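Local structure of plasmid stabilization system (Mesorhizobium opportunistum, 5CEG) at residues 52-57 against 76-81; 61-66 against 91-96. The protein probably acts as the ParE-type toxin of a type II toxin-antitoxin pair, a RelE-family protein paired with a partner that restrains it. All coordinates share one frame; numbering follows the deposited sequence.

Contact 1 (52-57 against 76-81); sequences EARALQ and RMLVEA
The guanidinium of Arg54 has Leu78 over one face and hydrogen-bond acceptors round its rim. Leu78 CD1 sits nearer the rim of that face than its centre, 3.5 Å from Arg54 NH2. At the edge, Gln57 OE1 lies in the guanidinium plane and takes a nearly straight bond from Arg54 NH1 (3.0 Å, 163°), which links two side chains one helical turn apart. A second edge acceptor is the backbone oxygen of Val79, gripped side-on by two nitrogens: Arg54 NE reaches Val79 O at 3.1 Å from above the carbonyl plane, and Arg54 NH2 reaches the same Val79 O within that plane at 3.2 Å. The chain of Arg54 leaves with CG anti to the backbone N and then turns about the CB-CG bond (chi2 65°), which lays its methylenes beside Leu78 CD2 and the carboxylate of Glu80. The salt bridge to Glu80 is long, 3.8 Å from Arg54 NE to Glu80 OE1, and rests on charge alone, since Glu80 OE1 lies well out of the guanidinium plane and no N-H points at it. Arg54 NH1 and NH2 also bond backbone oxygens of Arg63 and Gly65 of the second subunit, so the group is shared with the subunit interface. In the fold, helix 41-60 packs here against strand 76-80, running roughly antiparallel to it, with Glu80 also touching Gln50 and Leu51.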
loop_
_atom_site.group_PDB
_atom_site.type_symbol
_atom_site.label_atom_id
_atom_site.label_comp_id
_atom_site.label_asym_id
_atom_site.label_seq_id
_atom_site.Cartn_x
_atom_site.Cartn_y
_atom_site.Cartn_z
ATOM N N GLU B 52 19.653 24.164 7.216
ATOM C CA GLU B 52 20.080 25.556 7.347
ATOM C C GLU B 52 20.079 26.248 5.983
ATOM O O GLU B 52 19.620 27.388 5.855
ATOM C CB GLU B 52 21.469 25.649 7.984
ATOM C CG GLU B 52 21.928 27.091 8.182
ATOM C CD GLU B 52 23.313 27.197 8.790
ATOM O OE1 GLU B 52 24.106 26.235 8.679
ATOM O OE2 GLU B 52 23.609 28.258 9.372
ATOM N N ALA B 53 20.562 25.548 4.961
ATOM C CA ALA B 53 20.591 26.128 3.618
ATOM C C ALA B 53 19.181 26.436 3.126
ATOM O O ALA B 53 18.934 27.484 2.533
ATOM C CB ALA B 53 21.306 25.195 2.639
ATOM N N ARG B 54 18.245 25.526 3.370
ATOM C CA ARG B 54 16.881 25.732 2.898
ATOM C C ARG B 54 16.239 26.908 3.645
ATOM O O ARG B 54 15.500 27.694 3.053
ATOM C CB ARG B 54 16.041 24.454 3.075
ATOM C CG ARG B 54 14.742 24.409 2.246
ATOM C CD ARG B 54 15.016 24.372 0.735
ATOM N NE ARG B 54 13.936 23.724 -0.017
ATOM C CZ ARG B 54 13.621 24.004 -1.283
ATOM N NH1 ARG B 54 14.304 24.929 -1.950
ATOM N NH2 ARG B 54 12.632 23.343 -1.888
ATOM N N ALA B 55 16.519 27.028 4.938
ATOM C CA ALA B 55 15.958 28.129 5.726
ATOM C C ALA B 55 16.523 29.485 5.291
ATOM O O ALA B 55 15.811 30.487 5.309
ATOM C CB ALA B 55 16.208 27.903 7.215
ATOM N N LEU B 56 17.798 29.509 4.916
ATOM C CA LEU B 56 18.442 30.731 4.423
ATOM C C LEU B 56 17.819 31.161 3.108
ATOM O O LEU B 56 17.601 32.349 2.885
ATOM C CB LEU B 56 19.951 30.529 4.252
ATOM C CG LEU B 56 20.793 30.425 5.527
ATOM C CD1 LEU B 56 22.198 29.941 5.195
ATOM C CD2 LEU B 56 20.843 31.766 6.247
ATOM N N GLN B 57 17.529 30.198 2.232
ATOM C CA GLN B 57 16.801 30.502 1.002
ATOM C C GLN B 57 15.457 31.137 1.303
ATOM O O GLN B 57 15.024 32.085 0.645
ATOM C CB GLN B 57 16.554 29.238 0.170
ATOM C CG GLN B 57 17.733 28.684 -0.572
ATOM C CD GLN B 57 17.303 27.547 -1.476
ATOM O OE1 GLN B 57 16.493 26.709 -1.084
ATOM N NE2 GLN B 57 17.822 27.525 -2.696
ATOM N N ARG B 76 2.209 26.986 4.787
ATOM C CA ARG B 76 2.977 26.761 3.575
ATOM C C ARG B 76 3.906 25.587 3.824
ATOM O O ARG B 76 4.332 25.340 4.952
ATOM C CB ARG B 76 3.792 28.000 3.186
ATOM C CG ARG B 76 2.972 29.161 2.663
ATOM C CD ARG B 76 3.862 30.388 2.466
ATOM N NE ARG B 76 3.119 31.538 1.946
ATOM C CZ ARG B 76 2.916 31.777 0.653
ATOM N NH1 ARG B 76 3.399 30.953 -0.278
ATOM N NH2 ARG B 76 2.237 32.851 0.285
ATOM N N MET B 77 4.237 24.865 2.764
ATOM C CA MET B 77 5.097 23.697 2.898
ATOM C C MET B 77 6.298 23.844 1.983
ATOM O O MET B 77 6.147 24.180 0.805
ATOM C CB MET B 77 4.299 22.431 2.567
ATOM C CG MET B 77 5.121 21.202 2.411
ATOM S SD MET B 77 4.075 19.787 2.002
ATOM C CE MET B 77 2.957 19.752 3.397
ATOM N N LEU B 78 7.492 23.635 2.532
ATOM C CA LEU B 78 8.710 23.635 1.737
ATOM C C LEU B 78 9.419 22.316 1.998
ATOM O O LEU B 78 9.660 21.956 3.145
ATOM C CB LEU B 78 9.586 24.849 2.097
ATOM C CG LEU B 78 10.791 25.171 1.214
ATOM C CD1 LEU B 78 10.389 25.409 -0.238
ATOM C CD2 LEU B 78 11.532 26.374 1.778
ATOM N N VAL B 79 9.722 21.568 0.939
ATOM C CA VAL B 79 10.316 20.248 1.105
ATOM C C VAL B 79 11.846 20.313 1.096
ATOM O O VAL B 79 12.452 21.034 0.297
ATOM C CB VAL B 79 9.813 19.269 0.000
ATOM C CG1 VAL B 79 10.512 17.909 0.097
ATOM C CG2 VAL B 79 8.313 19.084 0.105
ATOM N N GLU B 80 12.452 19.585 2.031
ATOM C CA GLU B 80 13.886 19.331 2.062
ATOM C C GLU B 80 14.037 17.863 2.423
ATOM O O GLU B 80 14.166 17.508 3.598
ATOM C CB GLU B 80 14.597 20.246 3.070
ATOM C CG GLU B 80 16.103 20.011 3.186
ATOM C CD GLU B 80 16.818 20.179 1.864
ATOM O OE1 GLU B 80 16.520 21.165 1.150
ATOM O OE2 GLU B 80 17.668 19.326 1.539
ATOM N N ALA B 81 13.982 17.004 1.407
ATOM C CA ALA B 81 13.828 15.569 1.618
ATOM C C ALA B 81 14.843 15.002 2.605
ATOM O O ALA B 81 16.035 15.328 2.526
ATOM C CB ALA B 81 13.934 14.836 0.284
#

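Contact 2 (61-66 against 91-96); sequences QPRMGV and PDTDDG
Arg63 alone makes every hydrogen bond between the two loops, reaching Thr93 and Gly96 with all three of its guanidinium nitrogens. It uses two separate edges of its guanidinium. On the side edge, Arg63 NE gives a short bond to Thr93 O (2.8 Å, 164°), while Arg63 NH2 meets Thr93 OG1 at 3.0 Å; NH2 also makes a weak bond to Thr93 O. At the far end, NH1 and NH2 close together on one atom, Gly96 O, with Arg63 NH2 at 2.9 Å and Arg63 NH1 at 3.1 Å. The two approaches to that oxygen differ: NH1 lies in the carbonyl plane, whereas NH2 stands above it. Because Thr93 O and Gly96 O both lie close to the guanidinium plane, the orientation of the group is fixed in its own plane. The backbone between them curls over one face, where Asp95 CA lies above the centre of the group.

Arg63 gets there by an extended chain from CG to NE (chi2 -175°, chi3 175°), which carries the charge across from the turn to the facing loop. Thr93 OG1 is placed between its own backbone N and carbonyl carbon, and from there it meets NH2. The carboxylates of Asp94 and Asp95 do not touch Arg63 and probably add only long-range attraction; Asp94 instead forms a salt bridge with Arg67, as does Asp92. Across the subunit interface, Arg63 O accepts a hydrogen bond from Gln57 of the second subunit. The arrangement is a surface contact in which one arginine binds backbone carbonyls of a loop: Arg63, third residue of the type I beta turn Gln61-Met64 that follows helix 41-60, holds the connection between the antiparallel strands 83-90 and 100-108 of the ParE toxin fold.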
loop_
_atom_site.group_PDB
_atom_site.type_symbol
_atom_site.label_atom_id
_atom_site.label_comp_id
_atom_site.label_asym_id
_atom_site.label_seq_id
_atom_site.Cartn_x
_atom_site.Cartn_y
_atom_site.Cartn_z
ATOM N N GLN B 61 13.521 34.520 0.111
ATOM C CA GLN B 61 12.331 34.411 -0.730
ATOM C C GLN B 61 11.218 33.774 0.079
ATOM O O GLN B 61 10.984 32.569 -0.014
ATOM C CB GLN B 61 12.607 33.592 -1.998
ATOM C CG GLN B 61 13.524 34.294 -3.016
ATOM C CD GLN B 61 12.896 35.532 -3.633
ATOM O OE1 GLN B 61 11.683 35.746 -3.553
ATOM N NE2 GLN B 61 13.728 36.363 -4.254
ATOM N N PRO B 62 10.536 34.582 0.898
ATOM C CA PRO B 62 9.610 34.060 1.914
ATOM C C PRO B 62 8.385 33.329 1.372
ATOM O O PRO B 62 7.740 32.593 2.128
ATOM C CB PRO B 62 9.183 35.327 2.683
ATOM C CG PRO B 62 9.555 36.471 1.813
ATOM C CD PRO B 62 10.756 36.032 1.040
ATOM N N ARG B 63 8.075 33.501 0.091
ATOM C CA ARG B 63 6.911 32.833 -0.471
ATOM C C ARG B 63 7.284 31.644 -1.359
ATOM O O ARG B 63 6.503 31.233 -2.217
ATOM C CB ARG B 63 6.066 33.844 -1.250
ATOM C CG ARG B 63 5.558 34.980 -0.353
ATOM C CD ARG B 63 4.610 35.920 -1.103
ATOM N NE ARG B 63 4.016 36.936 -0.232
ATOM C CZ ARG B 63 4.506 38.161 -0.049
ATOM N NH1 ARG B 63 5.618 38.546 -0.668
ATOM N NH2 ARG B 63 3.878 39.012 0.757
ATOM N N MET B 64 8.455 31.054 -1.147
ATOM C CA MET B 64 8.824 29.926 -2.011
ATOM C C MET B 64 8.068 28.630 -1.658
ATOM O O MET B 64 7.943 27.740 -2.499
ATOM C CB MET B 64 10.354 29.719 -2.011
ATOM C CG MET B 64 11.007 29.389 -0.703
ATOM S SD MET B 64 12.816 29.495 -0.896
ATOM C CE MET B 64 13.107 28.195 -2.100
ATOM N N GLY B 65 7.516 28.533 -0.450
ATOM C CA GLY B 65 6.737 27.366 -0.075
ATOM C C GLY B 65 5.326 27.389 -0.656
ATOM O O GLY B 65 4.698 28.442 -0.762
ATOM N N VAL B 66 4.827 26.221 -1.040
ATOM C CA VAL B 66 3.481 26.106 -1.590
ATOM C C VAL B 66 2.431 26.251 -0.495
ATOM O O VAL B 66 2.564 25.658 0.576
ATOM C CB VAL B 66 3.301 24.753 -2.310
ATOM C CG1 VAL B 66 1.839 24.497 -2.620
ATOM C CG2 VAL B 66 4.156 24.715 -3.580
ATOM N N PRO B 91 2.947 39.524 7.308
ATOM C CA PRO B 91 1.540 39.198 7.032
ATOM C C PRO B 91 1.393 37.986 6.113
ATOM O O PRO B 91 2.330 37.654 5.382
ATOM C CB PRO B 91 1.003 40.452 6.331
ATOM C CG PRO B 91 2.029 41.528 6.589
ATOM C CD PRO B 91 3.335 40.827 6.738
ATOM N N ASP B 92 0.237 37.337 6.178
ATOM C CA ASP B 92 -0.073 36.215 5.306
ATOM C C ASP B 92 -0.661 36.729 3.989
ATOM O O ASP B 92 -1.849 36.566 3.722
ATOM C CB ASP B 92 -1.059 35.264 5.993
ATOM C CG ASP B 92 -1.423 34.074 5.125
ATOM O OD1 ASP B 92 -0.520 33.541 4.466
ATOM O OD2 ASP B 92 -2.608 33.688 5.089
ATOM N N THR B 93 0.174 37.364 3.178
ATOM C CA THR B 93 -0.270 37.950 1.912
ATOM C C THR B 93 0.444 37.292 0.739
ATOM O O THR B 93 1.483 36.663 0.920
ATOM C CB THR B 93 -0.001 39.456 1.877
ATOM O OG1 THR B 93 1.378 39.686 2.199
ATOM C CG2 THR B 93 -0.877 40.180 2.890
ATOM N N ASP B 94 -0.107 37.435 -0.463
ATOM C CA ASP B 94 0.507 36.847 -1.646
ATOM C C ASP B 94 1.524 37.785 -2.276
ATOM O O ASP B 94 2.340 37.372 -3.096
ATOM C CB ASP B 94 -0.557 36.472 -2.674
ATOM C CG ASP B 94 -1.344 35.252 -2.268
ATOM O OD1 ASP B 94 -0.797 34.426 -1.509
ATOM O OD2 ASP B 94 -2.504 35.117 -2.708
ATOM N N ASP B 95 1.460 39.056 -1.896
ATOM C CA ASP B 95 2.401 40.046 -2.392
ATOM C C ASP B 95 2.545 41.167 -1.380
ATOM O O ASP B 95 1.656 41.399 -0.563
ATOM C CB ASP B 95 1.952 40.599 -3.744
ATOM C CG ASP B 95 0.542 41.140 -3.709
ATOM O OD1 ASP B 95 -0.369 40.460 -4.227
ATOM O OD2 ASP B 95 0.343 42.244 -3.158
ATOM N N GLY B 96 3.671 41.862 -1.435
ATOM C CA GLY B 96 3.914 42.946 -0.507
ATOM C C GLY B 96 4.959 42.549 0.509
ATOM O O GLY B 96 5.414 41.405 0.522
#

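How the contacts relate
From the N terminus, the chain passes through helix 41-60, which supplies the first half of contact 1, and then turns at once into 61-66, the first half of contact 2. Strand 76-80 returns to the helix and closes the contact 1 loop; the chain then runs through strand 83-90 before 91-96 closes contact 2. The segments therefore alternate, and the two closures cross. They also meet directly: Met77 N probably bonds Val66 O at 2.9 Å, joining strands 66-67 and 76-80. Contact 1 ties helix to sheet, contact 2 ties the loop after that helix to a strand connection, and both face the second subunit.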